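PDB 6EVU: PrgB from Enterococcus faecalis, which promotes cell aggregation, biofilm formation and conjugation by binding and compacting DNA, this chain being its adhesin domain. Local coordinates for residues N29-T41 and L117-F131. Numbering follows the deposited sequence.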
# COMPACT_ATOMS: atom_id res chain seq x y z
N ASN A 29 8.87 2.34 -18.21
CA ASN A 29 9.71 3.53 -18.35
C ASN A 29 10.25 4.00 -17.00
O ASN A 29 11.41 4.42 -16.89
CB ASN A 29 8.90 4.64 -19.00
CG ASN A 29 7.96 4.12 -20.08
OD1 ASN A 29 6.73 4.08 -19.91
ND2 ASN A 29 8.55 3.72 -21.20
N LEU A 30 9.42 3.94 -15.99
CA LEU A 30 9.80 4.32 -14.64
C LEU A 30 10.39 3.11 -13.94
O LEU A 30 9.76 2.04 -13.92
CB LEU A 30 8.56 4.80 -13.88
CG LEU A 30 8.82 5.10 -12.40
CD1 LEU A 30 9.74 6.33 -12.27
CD2 LEU A 30 7.48 5.28 -11.63
N VAL A 31 11.60 3.26 -13.41
CA VAL A 31 12.27 2.22 -12.63
C VAL A 31 12.33 2.69 -11.18
O VAL A 31 13.08 3.61 -10.84
CB VAL A 31 13.67 1.94 -13.18
CG1 VAL A 31 14.37 0.77 -12.40
CG2 VAL A 31 13.61 1.67 -14.73
N PHE A 32 11.59 1.99 -10.31
CA PHE A 32 11.59 2.29 -8.89
C PHE A 32 11.42 0.95 -8.19
O PHE A 32 10.34 0.51 -7.80
CB PHE A 32 10.50 3.31 -8.52
CG PHE A 32 10.82 4.02 -7.22
CD1 PHE A 32 11.50 5.20 -7.25
CD2 PHE A 32 10.51 3.46 -6.00
CE1 PHE A 32 11.84 5.83 -6.05
CE2 PHE A 32 10.84 4.11 -4.80
CZ PHE A 32 11.50 5.26 -4.85
N ASP A 33 12.54 0.28 -7.99
CA ASP A 33 12.55 -1.12 -7.54
C ASP A 33 13.83 -1.34 -6.74
O ASP A 33 14.55 -0.38 -6.45
CB ASP A 33 12.39 -2.06 -8.74
CG ASP A 33 13.51 -1.89 -9.75
OD1 ASP A 33 14.61 -1.46 -9.41
OD2 ASP A 33 13.24 -2.22 -10.93
N GLN A 34 14.16 -2.60 -6.41
CA GLN A 34 15.33 -2.81 -5.55
C GLN A 34 16.62 -2.26 -6.16
O GLN A 34 17.56 -1.90 -5.43
CB GLN A 34 15.52 -4.31 -5.26
CG GLN A 34 16.14 -4.66 -3.89
CD GLN A 34 15.48 -3.95 -2.70
OE1 GLN A 34 16.10 -3.12 -2.02
NE2 GLN A 34 14.20 -4.25 -2.45
N SER A 35 16.71 -2.22 -7.49
CA SER A 35 17.91 -1.73 -8.14
C SER A 35 18.23 -0.26 -7.87
O SER A 35 19.33 0.20 -8.21
CB SER A 35 17.79 -1.97 -9.67
OG SER A 35 16.89 -1.08 -10.28
N VAL A 36 17.29 0.51 -7.31
CA VAL A 36 17.48 1.95 -7.16
C VAL A 36 17.97 2.32 -5.76
O VAL A 36 18.30 3.48 -5.50
CB VAL A 36 16.18 2.71 -7.51
CG1 VAL A 36 15.48 2.17 -8.79
CG2 VAL A 36 15.21 2.76 -6.32
N VAL A 37 18.07 1.34 -4.86
CA VAL A 37 18.53 1.57 -3.50
C VAL A 37 20.06 1.53 -3.49
O VAL A 37 20.67 0.64 -4.10
CB VAL A 37 17.90 0.53 -2.56
CG1 VAL A 37 18.28 0.77 -1.08
CG2 VAL A 37 16.37 0.51 -2.76
N THR A 38 20.67 2.54 -2.89
CA THR A 38 22.12 2.64 -2.81
C THR A 38 22.59 2.63 -1.36
O THR A 38 21.78 2.68 -0.43
CB THR A 38 22.67 3.91 -3.48
OG1 THR A 38 22.54 5.02 -2.58
CG2 THR A 38 21.97 4.19 -4.77
N LYS A 39 23.93 2.57 -1.19
CA LYS A 39 24.53 2.63 0.14
C LYS A 39 24.12 3.89 0.88
O LYS A 39 24.10 3.88 2.12
CB LYS A 39 26.07 2.56 0.02
CG LYS A 39 26.68 3.67 -0.86
CD LYS A 39 28.19 4.01 -0.58
CE LYS A 39 28.89 4.29 -1.92
NZ LYS A 39 29.96 5.33 -1.93
N ASP A 40 23.72 4.94 0.16
CA ASP A 40 23.34 6.21 0.75
C ASP A 40 21.82 6.42 0.83
O ASP A 40 21.39 7.48 1.29
CB ASP A 40 23.97 7.34 -0.06
CG ASP A 40 25.49 7.25 -0.07
OD1 ASP A 40 26.10 7.24 1.04
OD2 ASP A 40 26.07 7.15 -1.16
N THR A 41 21.02 5.46 0.38
CA THR A 41 19.57 5.65 0.43
C THR A 41 19.10 5.71 1.88
O THR A 41 19.50 4.88 2.70
CB THR A 41 18.84 4.50 -0.28
OG1 THR A 41 19.22 4.46 -1.66
CG2 THR A 41 17.27 4.71 -0.20
N LEU A 117 18.94 8.13 -3.89
CA LEU A 117 18.39 7.11 -4.77
C LEU A 117 19.12 7.03 -6.10
O LEU A 117 19.78 7.97 -6.54
CB LEU A 117 16.92 7.42 -5.08
CG LEU A 117 16.02 7.64 -3.89
CD1 LEU A 117 14.60 8.07 -4.37
CD2 LEU A 117 15.97 6.41 -3.05
N ASN A 118 18.94 5.90 -6.77
CA ASN A 118 19.42 5.77 -8.14
C ASN A 118 18.32 5.19 -9.02
O ASN A 118 18.47 4.17 -9.70
CB ASN A 118 20.72 4.96 -8.17
CG ASN A 118 21.31 4.89 -9.56
OD1 ASN A 118 21.33 5.89 -10.27
ND2 ASN A 118 21.85 3.74 -9.92
N ALA A 119 17.16 5.83 -8.97
CA ALA A 119 16.01 5.49 -9.78
C ALA A 119 16.13 6.20 -11.13
O ALA A 119 17.11 6.91 -11.40
CB ALA A 119 14.73 5.87 -9.04
N SER A 120 15.18 5.94 -12.02
CA SER A 120 15.28 6.55 -13.35
C SER A 120 13.93 6.59 -14.04
O SER A 120 13.01 5.84 -13.70
CB SER A 120 16.26 5.83 -14.27
OG SER A 120 15.96 4.44 -14.39
N TYR A 121 13.86 7.43 -15.05
CA TYR A 121 12.68 7.46 -15.92
C TYR A 121 13.21 7.83 -17.28
O TYR A 121 13.72 8.94 -17.46
CB TYR A 121 11.63 8.45 -15.46
CG TYR A 121 10.56 8.66 -16.50
CD1 TYR A 121 9.62 7.66 -16.77
CD2 TYR A 121 10.49 9.84 -17.22
CE1 TYR A 121 8.60 7.86 -17.71
CE2 TYR A 121 9.50 10.04 -18.20
CZ TYR A 121 8.59 9.04 -18.45
OH TYR A 121 7.61 9.22 -19.38
N LEU A 122 13.11 6.88 -18.22
CA LEU A 122 13.68 7.04 -19.54
C LEU A 122 15.13 7.55 -19.46
O LEU A 122 15.51 8.52 -20.11
CB LEU A 122 12.83 7.97 -20.39
CG LEU A 122 11.33 7.73 -20.57
CD1 LEU A 122 10.65 8.90 -21.25
CD2 LEU A 122 11.14 6.49 -21.38
N GLY A 123 15.93 6.92 -18.61
CA GLY A 123 17.32 7.32 -18.47
C GLY A 123 17.60 8.61 -17.71
O GLY A 123 18.78 8.96 -17.54
N ARG A 124 16.58 9.35 -17.25
CA ARG A 124 16.79 10.50 -16.35
C ARG A 124 16.90 9.98 -14.93
O ARG A 124 16.02 9.24 -14.49
CB ARG A 124 15.64 11.51 -16.44
CG ARG A 124 15.49 12.02 -17.85
CD ARG A 124 14.07 12.52 -18.08
NE ARG A 124 13.70 13.59 -17.16
CZ ARG A 124 12.51 14.17 -17.17
NH1 ARG A 124 11.60 13.77 -18.05
NH2 ARG A 124 12.21 15.14 -16.29
N LYS A 125 18.00 10.30 -14.25
CA LYS A 125 18.24 9.78 -12.92
C LYS A 125 17.36 10.46 -11.89
O LYS A 125 17.29 11.69 -11.85
CB LYS A 125 19.72 9.97 -12.56
CG LYS A 125 20.05 9.47 -11.14
CD LYS A 125 21.53 9.01 -11.13
CE LYS A 125 22.18 9.12 -9.76
NZ LYS A 125 23.45 8.35 -9.62
N ILE A 126 16.69 9.65 -11.06
CA ILE A 126 15.88 10.12 -9.94
C ILE A 126 16.67 9.84 -8.68
O ILE A 126 16.90 8.68 -8.32
CB ILE A 126 14.51 9.42 -9.92
CG1 ILE A 126 13.71 9.92 -11.12
CG2 ILE A 126 13.79 9.66 -8.52
CD1 ILE A 126 12.54 9.07 -11.47
N THR A 127 17.06 10.90 -7.98
CA THR A 127 17.91 10.77 -6.82
C THR A 127 17.19 11.00 -5.50
O THR A 127 17.75 10.69 -4.44
CB THR A 127 19.06 11.78 -6.90
OG1 THR A 127 18.52 13.09 -7.01
CG2 THR A 127 19.90 11.57 -8.13
N LYS A 128 15.98 11.55 -5.54
CA LYS A 128 15.25 11.91 -4.32
C LYS A 128 13.77 11.69 -4.61
O LYS A 128 13.33 11.80 -5.77
CB LYS A 128 15.53 13.40 -3.99
CG LYS A 128 14.59 14.09 -2.98
CD LYS A 128 15.08 15.50 -2.62
CE LYS A 128 13.98 16.57 -2.67
NZ LYS A 128 14.40 17.83 -1.96
N ALA A 129 13.00 11.40 -3.56
CA ALA A 129 11.54 11.29 -3.69
C ALA A 129 10.85 11.75 -2.41
O ALA A 129 11.40 11.66 -1.32
CB ALA A 129 11.13 9.84 -4.01
N GLU A 130 9.66 12.31 -2.57
CA GLU A 130 8.76 12.67 -1.47
C GLU A 130 7.55 11.77 -1.51
O GLU A 130 6.86 11.73 -2.53
CB GLU A 130 8.32 14.13 -1.59
CG GLU A 130 9.44 15.08 -1.24
CD GLU A 130 9.10 16.54 -1.50
OE1 GLU A 130 8.08 16.82 -2.16
OE2 GLU A 130 9.88 17.43 -1.06
N PHE A 131 7.34 11.00 -0.44
CA PHE A 131 6.12 10.19 -0.28
C PHE A 131 5.23 10.91 0.73
O PHE A 131 5.61 11.02 1.89
CB PHE A 131 6.52 8.82 0.26
CG PHE A 131 7.13 7.89 -0.77
CD1 PHE A 131 8.24 8.26 -1.55
CD2 PHE A 131 6.55 6.64 -0.96
CE1 PHE A 131 8.75 7.36 -2.52
CE2 PHE A 131 7.06 5.75 -1.95
CZ PHE A 131 8.16 6.12 -2.67
O HOH W 1 14.53 4.13 -17.16
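Phe-32 drops its ring into the packed interior of this contact, between Leu-117, Ala-119 and Phe-131. Its CG stands anti to the backbone N (chi1 -158°), which turns the ring towards Leu-117 and Ala-119. Leu-117 CD1 meets Phe-32 CE1 at the ring edge at 3.9 Å, and Ala-119 CB lies 3.8 Å from Phe-32 CD1. Phe-32 CE2 comes within 4.0 Å of CZ of Phe-131, whose side chain approaches from the opposite direction. Phe-177 and Ile-154 also touch the Phe-32 ring. Nearby, on the face shared with Tyr-121, Leu-30 crosses Ile-126 at about a right angle, their CD1 methyls in contact, and Leu-30 N lies at the edge of the Tyr-121 ring. The hydroxyl of that tyrosine is held by Ser-191 O and Asp-188 N.

The backbones join by short antiparallel pairing. Val-31 N reaches Ser-120 O at 3.0 Å in a nearly straight bond (176° at the hydrogen), but the return bond from Ser-120 N to Val-31 O is weak. After Val-31 the strand ends, and the chain passes through an Asx turn at Asp-33 and a 3-10 segment, then comes back so that Val-36 O takes Asn-118 N on a lone pair at 2.8 Å. Val-36 CG1 settles against Ala-119 CA, 3.5 Å away.

The other face is looser and wetter. Here the Val-31 side chain meets mainly Ser-120 OG, and a water links Ser-120 OG to Asn-29 O. That carbonyl also accepts Leu-122 N from above its plane, at the type I' turn Tyr-121 to Arg-124, whose middle residues Leu-122 and Gly-123 face solvent. The whole is the two-residue edge strand 30-31 laid antiparallel against strand 119-121, which forms a beta hairpin with the start of strand 124-137, extending the large antiparallel sheet of this glucan-binding-protein-C-like adhesin domain of the antigen I/II family.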